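Local coordinates for periplasmic cell division protein (SufI) (PDB 6SYY) that is a multicopper oxidase that binds copper ions and probably couples the oxidation of its substrates to the reduction of oxygen, at residues F460-R465 against E487-A492; Q396-G401 against I441-N446; Q47-P52 against P239-E244. All coordinates share one frame; numbering follows the deposited sequence.

Contact 1: residues F460-R465 against E487-A492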
loop_
_atom_site.group_PDB
_atom_site.type_symbol
_atom_site.label_atom_id
_atom_site.label_comp_id
_atom_site.label_asym_id
_atom_site.label_seq_id
_atom_site.Cartn_x
_atom_site.Cartn_y
_atom_site.Cartn_z
ATOM N N PHE A 460 -9.849 -7.580 -5.484
ATOM C CA PHE A 460 -11.001 -7.368 -6.344
ATOM C C PHE A 460 -10.532 -6.862 -7.699
ATOM O O PHE A 460 -9.373 -6.482 -7.881
ATOM C CB PHE A 460 -11.998 -6.380 -5.724
ATOM C CG PHE A 460 -11.395 -5.047 -5.371
ATOM C CD1 PHE A 460 -11.256 -4.055 -6.326
ATOM C CD2 PHE A 460 -10.976 -4.785 -4.076
ATOM C CE1 PHE A 460 -10.701 -2.828 -6.002
ATOM C CE2 PHE A 460 -10.431 -3.561 -3.745
ATOM C CZ PHE A 460 -10.286 -2.582 -4.711
ATOM N N GLN A 461 -11.459 -6.849 -8.653
ATOM C CA GLN A 461 -11.215 -6.322 -9.987
ATOM C C GLN A 461 -12.150 -5.149 -10.235
ATOM O O GLN A 461 -13.360 -5.255 -10.010
ATOM C CB GLN A 461 -11.413 -7.403 -11.046
ATOM C CG GLN A 461 -10.461 -8.572 -10.882
ATOM C CD GLN A 461 -10.819 -9.732 -11.774
ATOM O OE1 GLN A 461 -11.860 -9.724 -12.435
ATOM N NE2 GLN A 461 -9.959 -10.741 -11.800
ATOM N N VAL A 462 -11.581 -4.029 -10.677
ATOM C CA VAL A 462 -12.363 -2.822 -10.914
ATOM C C VAL A 462 -13.154 -2.999 -12.199
ATOM O O VAL A 462 -12.586 -3.269 -13.264
ATOM C CB VAL A 462 -11.461 -1.584 -10.985
ATOM C CG1 VAL A 462 -12.286 -0.356 -11.329
ATOM C CG2 VAL A 462 -10.728 -1.386 -9.668
ATOM N N LEU A 463 -14.471 -2.850 -12.106
ATOM C CA LEU A 463 -15.320 -3.007 -13.275
ATOM C C LEU A 463 -15.482 -1.705 -14.047
ATOM O O LEU A 463 -15.358 -1.696 -15.276
ATOM C CB LEU A 463 -16.693 -3.539 -12.861
ATOM C CG LEU A 463 -16.709 -4.906 -12.188
ATOM C CD1 LEU A 463 -18.141 -5.340 -11.937
ATOM C CD2 LEU A 463 -15.974 -5.923 -13.037
ATOM N N GLU A 464 -15.747 -0.599 -13.352
ATOM C CA GLU A 464 -16.237 0.587 -14.038
ATOM C C GLU A 464 -16.067 1.819 -13.156
ATOM O O GLU A 464 -16.213 1.741 -11.932
ATOM C CB GLU A 464 -17.711 0.392 -14.419
ATOM C CG GLU A 464 -18.348 1.511 -15.203
ATOM C CD GLU A 464 -19.808 1.229 -15.490
ATOM O OE1 GLU A 464 -20.434 0.487 -14.703
ATOM O OE2 GLU A 464 -20.327 1.736 -16.506
ATOM N N ARG A 465 -15.744 2.944 -13.790
ATOM C CA ARG A 465 -15.711 4.251 -13.145
ATOM C C ARG A 465 -16.720 5.141 -13.848
ATOM O O ARG A 465 -16.773 5.164 -15.081
ATOM C CB ARG A 465 -14.320 4.896 -13.213
ATOM C CG ARG A 465 -13.149 3.975 -12.920
ATOM C CD ARG A 465 -11.854 4.772 -12.804
ATOM N NE ARG A 465 -11.874 5.608 -11.612
ATOM C CZ ARG A 465 -11.270 5.299 -10.468
ATOM N NH1 ARG A 465 -10.567 4.179 -10.361
ATOM N NH2 ARG A 465 -11.354 6.122 -9.433
ATOM N N GLU A 487 -17.849 10.558 -7.653
ATOM C CA GLU A 487 -17.651 9.439 -8.562
ATOM C C GLU A 487 -18.277 8.172 -7.997
ATOM O O GLU A 487 -18.340 7.977 -6.780
ATOM C CB GLU A 487 -16.159 9.198 -8.832
ATOM C CG GLU A 487 -15.869 7.993 -9.720
ATOM C CD GLU A 487 -14.405 7.874 -10.102
ATOM O OE1 GLU A 487 -14.118 7.645 -11.295
ATOM O OE2 GLU A 487 -13.544 8.007 -9.209
ATOM N N THR A 488 -18.754 7.317 -8.897
ATOM C CA THR A 488 -19.197 5.973 -8.562
ATOM C C THR A 488 -18.247 4.979 -9.217
ATOM O O THR A 488 -17.912 5.121 -10.397
ATOM C CB THR A 488 -20.639 5.732 -9.021
ATOM O OG1 THR A 488 -21.527 6.593 -8.294
ATOM C CG2 THR A 488 -21.045 4.281 -8.790
ATOM N N VAL A 489 -17.796 3.995 -8.444
ATOM C CA VAL A 489 -16.899 2.949 -8.919
ATOM C C VAL A 489 -17.525 1.604 -8.583
ATOM O O VAL A 489 -18.058 1.419 -7.483
ATOM C CB VAL A 489 -15.495 3.079 -8.289
ATOM C CG1 VAL A 489 -14.556 2.001 -8.814
ATOM C CG2 VAL A 489 -14.921 4.462 -8.561
ATOM N N ARG A 490 -17.479 0.672 -9.534
ATOM C CA ARG A 490 -17.992 -0.680 -9.343
ATOM C C ARG A 490 -16.836 -1.672 -9.383
ATOM O O ARG A 490 -16.060 -1.690 -10.346
ATOM C CB ARG A 490 -19.038 -1.031 -10.408
ATOM C CG ARG A 490 -20.369 -0.290 -10.246
ATOM C CD ARG A 490 -21.287 -0.433 -11.467
ATOM N NE ARG A 490 -21.789 -1.793 -11.654
ATOM C CZ ARG A 490 -21.463 -2.583 -12.675
ATOM N NH1 ARG A 490 -20.634 -2.153 -13.618
ATOM N NH2 ARG A 490 -21.973 -3.806 -12.758
ATOM N N ILE A 491 -16.719 -2.487 -8.333
ATOM C CA ILE A 491 -15.690 -3.513 -8.246
ATOM C C ILE A 491 -16.365 -4.863 -8.044
ATOM O O ILE A 491 -17.518 -4.952 -7.614
ATOM C CB ILE A 491 -14.676 -3.241 -7.114
ATOM C CG1 ILE A 491 -15.364 -3.303 -5.746
ATOM C CG2 ILE A 491 -13.996 -1.892 -7.309
ATOM C CD1 ILE A 491 -14.411 -3.131 -4.588
ATOM N N ALA A 492 -15.625 -5.924 -8.359
ATOM C CA ALA A 492 -16.107 -7.293 -8.227
ATOM C C ALA A 492 -15.209 -8.050 -7.260
ATOM O O ALA A 492 -13.983 -8.028 -7.407
ATOM C CB ALA A 492 -16.134 -8.004 -9.581
#

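Contact 2: residues Q396-G401 against I441-N446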
loop_
_atom_site.group_PDB
_atom_site.type_symbol
_atom_site.label_atom_id
_atom_site.label_comp_id
_atom_site.label_asym_id
_atom_site.label_seq_id
_atom_site.Cartn_x
_atom_site.Cartn_y
_atom_site.Cartn_z
ATOM N N GLN A 396 -23.720 -4.808 -3.518
ATOM C CA GLN A 396 -23.645 -4.158 -2.217
ATOM C C GLN A 396 -23.255 -2.709 -2.473
ATOM O O GLN A 396 -22.124 -2.435 -2.890
ATOM C CB GLN A 396 -22.631 -4.863 -1.314
ATOM C CG GLN A 396 -22.957 -4.798 0.160
ATOM C CD GLN A 396 -24.275 -5.463 0.490
ATOM O OE1 GLN A 396 -24.383 -6.690 0.494
ATOM N NE2 GLN A 396 -25.291 -4.653 0.767
ATOM N N ARG A 397 -24.187 -1.784 -2.255
ATOM C CA ARG A 397 -23.923 -0.371 -2.495
ATOM C C ARG A 397 -23.362 0.268 -1.232
ATOM O O ARG A 397 -24.005 0.248 -0.175
ATOM C CB ARG A 397 -25.177 0.372 -2.948
ATOM C CG ARG A 397 -24.943 1.867 -3.093
ATOM C CD ARG A 397 -26.085 2.527 -3.814
ATOM N NE ARG A 397 -27.359 2.254 -3.161
ATOM C CZ ARG A 397 -28.539 2.461 -3.730
ATOM N NH1 ARG A 397 -28.597 2.936 -4.967
ATOM N NH2 ARG A 397 -29.658 2.189 -3.070
ATOM N N ILE A 398 -22.171 0.841 -1.355
ATOM C CA ILE A 398 -21.448 1.458 -0.252
ATOM C C ILE A 398 -21.404 2.953 -0.530
ATOM O O ILE A 398 -20.651 3.413 -1.397
ATOM C CB ILE A 398 -20.034 0.875 -0.110
ATOM C CG1 ILE A 398 -20.104 -0.631 0.134
ATOM C CG2 ILE A 398 -19.276 1.574 1.004
ATOM C CD1 ILE A 398 -20.932 -1.013 1.332
ATOM N N THR A 399 -22.211 3.720 0.191
ATOM C CA THR A 399 -22.303 5.157 -0.023
ATOM C C THR A 399 -21.393 5.879 0.962
ATOM O O THR A 399 -21.526 5.712 2.181
ATOM C CB THR A 399 -23.738 5.648 0.124
ATOM O OG1 THR A 399 -24.556 5.017 -0.868
ATOM C CG2 THR A 399 -23.788 7.152 -0.058
ATOM N N LEU A 400 -20.472 6.676 0.426
ATOM C CA LEU A 400 -19.578 7.499 1.230
ATOM C C LEU A 400 -20.229 8.864 1.416
ATOM O O LEU A 400 -20.318 9.651 0.469
ATOM C CB LEU A 400 -18.212 7.638 0.563
ATOM C CG LEU A 400 -17.591 6.393 -0.069
ATOM C CD1 LEU A 400 -16.213 6.715 -0.634
ATOM C CD2 LEU A 400 -17.519 5.255 0.932
ATOM N N GLY A 401 -20.692 9.143 2.632
ATOM C CA GLY A 401 -21.253 10.430 2.968
ATOM C C GLY A 401 -20.409 11.135 4.012
ATOM O O GLY A 401 -19.348 10.658 4.421
ATOM N N ILE A 441 -19.379 -4.611 -5.422
ATOM C CA ILE A 441 -19.434 -3.495 -4.492
ATOM C C ILE A 441 -19.463 -2.208 -5.298
ATOM O O ILE A 441 -18.694 -2.039 -6.252
ATOM C CB ILE A 441 -18.252 -3.522 -3.510
ATOM C CG1 ILE A 441 -18.369 -4.735 -2.587
ATOM C CG2 ILE A 441 -18.207 -2.243 -2.693
ATOM C CD1 ILE A 441 -17.339 -4.753 -1.479
ATOM N N GLU A 442 -20.359 -1.307 -4.920
ATOM C CA GLU A 442 -20.619 -0.073 -5.651
ATOM C C GLU A 442 -20.353 1.088 -4.703
ATOM O O GLU A 442 -21.221 1.460 -3.906
ATOM C CB GLU A 442 -22.052 -0.056 -6.177
ATOM C CG GLU A 442 -22.404 1.158 -6.999
ATOM C CD GLU A 442 -23.791 1.054 -7.580
ATOM O OE1 GLU A 442 -24.443 0.013 -7.348
ATOM O OE2 GLU A 442 -24.222 2.006 -8.265
ATOM N N TYR A 443 -19.149 1.643 -4.774
ATOM C CA TYR A 443 -18.822 2.825 -3.994
ATOM C C TYR A 443 -19.458 4.048 -4.637
ATOM O O TYR A 443 -19.286 4.288 -5.836
ATOM C CB TYR A 443 -17.311 3.008 -3.899
ATOM C CG TYR A 443 -16.605 1.964 -3.065
ATOM C CD1 TYR A 443 -16.878 1.831 -1.712
ATOM C CD2 TYR A 443 -15.646 1.131 -3.626
ATOM C CE1 TYR A 443 -16.225 0.884 -0.940
ATOM C CE2 TYR A 443 -14.988 0.184 -2.865
ATOM C CZ TYR A 443 -15.283 0.065 -1.520
ATOM O OH TYR A 443 -14.634 -0.876 -0.754
ATOM N N VAL A 444 -20.200 4.815 -3.842
ATOM C CA VAL A 444 -20.832 6.049 -4.294
ATOM C C VAL A 444 -20.343 7.163 -3.381
ATOM O O VAL A 444 -20.769 7.255 -2.223
ATOM C CB VAL A 444 -22.363 5.956 -4.277
ATOM C CG1 VAL A 444 -22.971 7.228 -4.835
ATOM C CG2 VAL A 444 -22.836 4.744 -5.066
ATOM N N ASN A 445 -19.462 8.016 -3.899
ATOM C CA ASN A 445 -18.836 9.076 -3.108
ATOM C C ASN A 445 -19.655 10.353 -3.256
ATOM O O ASN A 445 -19.546 11.062 -4.257
ATOM C CB ASN A 445 -17.392 9.288 -3.550
ATOM C CG ASN A 445 -16.663 10.312 -2.700
ATOM O OD1 ASN A 445 -17.211 10.843 -1.730
ATOM N ND2 ASN A 445 -15.408 10.585 -3.052
ATOM N N ASN A 446 -20.465 10.660 -2.243
ATOM C CA ASN A 446 -21.239 11.894 -2.201
ATOM C C ASN A 446 -20.547 12.989 -1.396
ATOM O O ASN A 446 -21.213 13.918 -0.925
ATOM C CB ASN A 446 -22.633 11.627 -1.632
ATOM C CG ASN A 446 -23.486 10.777 -2.552
ATOM O OD1 ASN A 446 -23.421 10.906 -3.777
ATOM N ND2 ASN A 446 -24.292 9.899 -1.964
#

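Contact 3: residues Q47-P52 against P239-E244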
loop_
_atom_site.group_PDB
_atom_site.type_symbol
_atom_site.label_atom_id
_atom_site.label_comp_id
_atom_site.label_asym_id
_atom_site.label_seq_id
_atom_site.Cartn_x
_atom_site.Cartn_y
_atom_site.Cartn_z
ATOM N N GLN A 47 20.479 13.533 -1.719
ATOM C CA GLN A 47 20.942 12.411 -0.918
ATOM C C GLN A 47 20.775 11.118 -1.705
ATOM O O GLN A 47 19.805 10.959 -2.452
ATOM C CB GLN A 47 20.174 12.324 0.413
ATOM C CG GLN A 47 20.339 13.537 1.331
ATOM C CD GLN A 47 21.745 13.662 1.896
ATOM O OE1 GLN A 47 22.339 12.680 2.344
ATOM N NE2 GLN A 47 22.286 14.876 1.871
ATOM N N SER A 48 21.725 10.199 -1.543
ATOM C CA SER A 48 21.619 8.894 -2.185
ATOM C C SER A 48 20.413 8.131 -1.644
ATOM O O SER A 48 20.216 8.038 -0.428
ATOM C CB SER A 48 22.897 8.092 -1.957
ATOM O OG SER A 48 22.742 6.756 -2.394
ATOM N N LEU A 49 19.603 7.590 -2.552
ATOM C CA LEU A 49 18.393 6.884 -2.148
ATOM C C LEU A 49 18.733 5.712 -1.238
ATOM O O LEU A 49 19.533 4.844 -1.597
ATOM C CB LEU A 49 17.629 6.388 -3.373
ATOM C CG LEU A 49 16.429 5.510 -3.010
ATOM C CD1 LEU A 49 15.332 6.354 -2.393
ATOM C CD2 LEU A 49 15.910 4.741 -4.208
ATOM N N ASN A 50 18.127 5.695 -0.058
ATOM C CA ASN A 50 18.280 4.561 0.838
ATOM C C ASN A 50 17.536 3.360 0.273
ATOM O O ASN A 50 16.394 3.481 -0.177
ATOM C CB ASN A 50 17.755 4.918 2.230
ATOM C CG ASN A 50 17.678 3.718 3.151
ATOM O OD1 ASN A 50 18.694 3.102 3.471
ATOM N ND2 ASN A 50 16.467 3.387 3.597
ATOM N N ILE A 51 18.194 2.209 0.261
ATOM C CA ILE A 51 17.578 0.939 -0.112
ATOM C C ILE A 51 17.394 0.131 1.165
ATOM O O ILE A 51 18.386 -0.193 1.830
ATOM C CB ILE A 51 18.427 0.160 -1.131
ATOM C CG1 ILE A 51 18.556 0.936 -2.444
ATOM C CG2 ILE A 51 17.820 -1.216 -1.378
ATOM C CD1 ILE A 51 17.233 1.268 -3.084
ATOM N N PRO A 52 16.165 -0.203 1.554
ATOM C CA PRO A 52 15.967 -0.918 2.819
ATOM C C PRO A 52 16.652 -2.273 2.799
ATOM O O PRO A 52 16.885 -2.862 1.740
ATOM C CB PRO A 52 14.442 -1.067 2.913
ATOM C CG PRO A 52 13.889 -0.041 1.977
ATOM C CD PRO A 52 14.893 0.079 0.873
ATOM N N PRO A 239 15.944 12.714 -2.850
ATOM C CA PRO A 239 16.849 11.620 -3.210
ATOM C C PRO A 239 17.264 11.608 -4.678
ATOM O O PRO A 239 16.600 12.155 -5.561
ATOM C CB PRO A 239 16.023 10.371 -2.869
ATOM C CG PRO A 239 14.611 10.798 -3.070
ATOM C CD PRO A 239 14.537 12.279 -2.802
ATOM N N TYR A 240 18.405 10.970 -4.916
ATOM C CA TYR A 240 18.872 10.632 -6.249
ATOM C C TYR A 240 19.271 9.164 -6.264
ATOM O O TYR A 240 19.577 8.570 -5.227
ATOM C CB TYR A 240 20.070 11.500 -6.690
ATOM C CG TYR A 240 21.379 11.211 -5.963
ATOM C CD1 TYR A 240 22.218 10.170 -6.368
ATOM C CD2 TYR A 240 21.787 11.993 -4.888
ATOM C CE1 TYR A 240 23.414 9.904 -5.704
ATOM C CE2 TYR A 240 22.984 11.738 -4.223
ATOM C CZ TYR A 240 23.790 10.692 -4.634
ATOM O OH TYR A 240 24.975 10.440 -3.976
ATOM N N MET A 241 19.286 8.586 -7.461
ATOM C CA MET A 241 19.857 7.263 -7.658
ATOM C C MET A 241 20.544 7.224 -9.011
ATOM O O MET A 241 19.969 7.663 -10.011
ATOM C CB MET A 241 18.790 6.165 -7.575
ATOM C CG MET A 241 19.306 4.763 -7.892
ATOM S SD MET A 241 18.068 3.471 -7.644
ATOM C CE MET A 241 18.907 2.069 -8.373
ATOM N N ASP A 242 21.773 6.718 -9.035
ATOM C CA ASP A 242 22.439 6.441 -10.297
ATOM C C ASP A 242 21.866 5.172 -10.906
ATOM O O ASP A 242 21.631 4.180 -10.207
ATOM C CB ASP A 242 23.945 6.277 -10.103
ATOM C CG ASP A 242 24.617 7.542 -9.618
ATOM O OD1 ASP A 242 23.921 8.549 -9.377
ATOM O OD2 ASP A 242 25.854 7.524 -9.480
ATOM N N VAL A 243 21.631 5.210 -12.215
ATOM C CA VAL A 243 21.130 4.058 -12.947
ATOM C C VAL A 243 22.006 3.842 -14.168
ATOM O O VAL A 243 22.732 4.734 -14.612
ATOM C CB VAL A 243 19.655 4.223 -13.372
ATOM C CG1 VAL A 243 18.772 4.474 -12.158
ATOM C CG2 VAL A 243 19.521 5.347 -14.382
ATOM N N GLU A 244 21.934 2.632 -14.705
ATOM C CA GLU A 244 22.567 2.290 -15.967
ATOM C C GLU A 244 21.503 2.204 -17.059
ATOM O O GLU A 244 20.300 2.205 -16.788
ATOM C CB GLU A 244 23.330 0.969 -15.838
ATOM C CG GLU A 244 24.046 0.822 -14.508
ATOM C CD GLU A 244 24.764 -0.505 -14.372
ATOM O OE1 GLU A 244 24.966 -1.179 -15.405
ATOM O OE2 GLU A 244 25.120 -0.876 -13.234
HETATM O O HOH W 1 21.584 6.055 -4.655
#

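Contact 1: residues F460-R465 against E487-A492
A classic beta bulge marks the antiparallel pairing of strand 461-465 with strand 488-495. L463 and E464 both face R490, and R490 O accepts from both backbone nitrogens: L463 N at 2.6 Å and E464 N at 3.2 Å. On one flank of the bulge, Q461 and A492 form a hydrogen-bonded pair, with A492 N 2.9 Å from Q461 O. On the other, R490 N donates to E464 O. The extra residue turns the L463 side chain toward the neighbouring strand, where CD2 packs on A492 CB and CD1 lies over one face of the R490 guanidinium. That group also meets the extended E464 chain at its edge. R490 NH1 reaches E464 OE1 at 2.9 Å, on the anti side of the carboxylate but tilted out of its plane, and the two planes stand 78° apart.

Strand 461-465 is an edge strand of a five-stranded sheet in the C-terminal cupredoxin-type domain. The opposite sheet face carries V462, R465, V489 and I491. F460 packs with this group just before the strand. I491 CD1 sits over the centre of the F460 ring, 3.7 Å from its centroid, a CH-pi contact. CG1 of I491 lies between its backbone N and carbonyl carbon (chi1 65°), which sends CD1 over the ring. The F460 side chain is about 6 Å from that of the copper ligand H454.

R465 grips E487 side-on. Its NE is 3.0 Å from E487 OE1 and its NH2 is 2.9 Å from E487 OE2, both meeting the carboxylate from above its plane. V489 CG2 lies over one guanidinium face, offset toward its rim. D474 and the carbonyl of I482 also hold R465, while A484 N donates to E487 OE2.

Contact 2: residues Q396-G401 against I441-N446
Parallel strand pairing joins 396-401 to 441-446 within the five-stranded sheet of the C-terminal cupredoxin-type domain. Five backbone hydrogen bonds alternate in direction between the two segments. I398 sits at the middle: its N donates to E442 O at 2.8 Å, and its O accepts V444 N at 2.9 Å.

I398, L400, I441, Y443 and N445 share one face. I398 and Y443 lie side by side and point the same way. I398 CG2 meets the ring edge, 3.6 Å from Y443 CD1. This methyl stands anti to the backbone N of I398, while CG1, on the other branch, packs at 3.8 Å against I441 CG2. Y443 also touches M453 and V481. With an alanine here, I398 CG2 would probably lose its aromatic neighbour and a gap would open beside M453 and V481.

L400 CD1 rests 4.1 Å from N445 CB. N445 OD1 bonds to T447, and its ND2 to the carbonyls of M449 and V483. Its side chain is about 3 Å from that of the copper ligand H451. On the other face, V444 CG2 packs on the aliphatic part of R397. The backbone therefore supplies the polar bonds between these strands, while their side chains add mainly apolar contact.

Contact 3: residues Q47-P52 against P239-E244
P239 meets Q47 at the start of a short parallel pairing between strand 239-244 and strand 47-48. P239 CA lies 3.1 Å from Q47 O, a CA-H...O contact. The proline ring also packs two residues further along the N-terminal segment, with P239 CB 4.1 Å from L49 CD1.

Y240 makes the largest single share of the contact. Its backbone brackets S48: Y240 N donates to Q47 O at 2.8 Å, and Y240 O accepts from L49 N, also at 2.8 Å. The ring comes back over the N-terminal strand because CG lies between the backbone N and the carbonyl carbon (chi1 71°). S48 CA then sits over one ring face, offset toward the rim, 3.9 Å from the centroid. This is a CH-pi contact, and S48 CB lies near the Y240 OH. R367 of strand 361-370 makes a cation-pi contact with the same ring.

A water joins the two segments, 2.6 Å from S48 OG, and donates a longer bond of 3.3 Å to Y240 O. M241 follows with an apolar contact of its SD to L49 CD2. L49 also touches M364 and L203, so it ties the N-terminal segment to strands 361-370 and 200-208. Two backbone bonds give the pairing its register, and the tyrosine face and leucine branches add apolar contact on different sides of it.

Contacts 1 and 2 belong to the same five-stranded sheet. Their strands 488-495 and 437-445 are neighbours, joined by backbone bonds such as I441 N to I491 O at 2.9 Å. Contact 1 pairs antiparallel strands at an outer edge and adds two salt bridges. Contact 2 pairs parallel strands without a salt bridge. All three are partly buried, contact 1 most (7 of 12 touching residues) and contact 3 least (2 of 6). Contacts 1 and 2 come near copper ligands. Contact 3 lies on the opposite side of the chain's centre, about 36 Å from contact 1 and 41 Å from contact 2 between centres. Its two backbone bonds gain a tyrosine CH-pi contact and a bridging water.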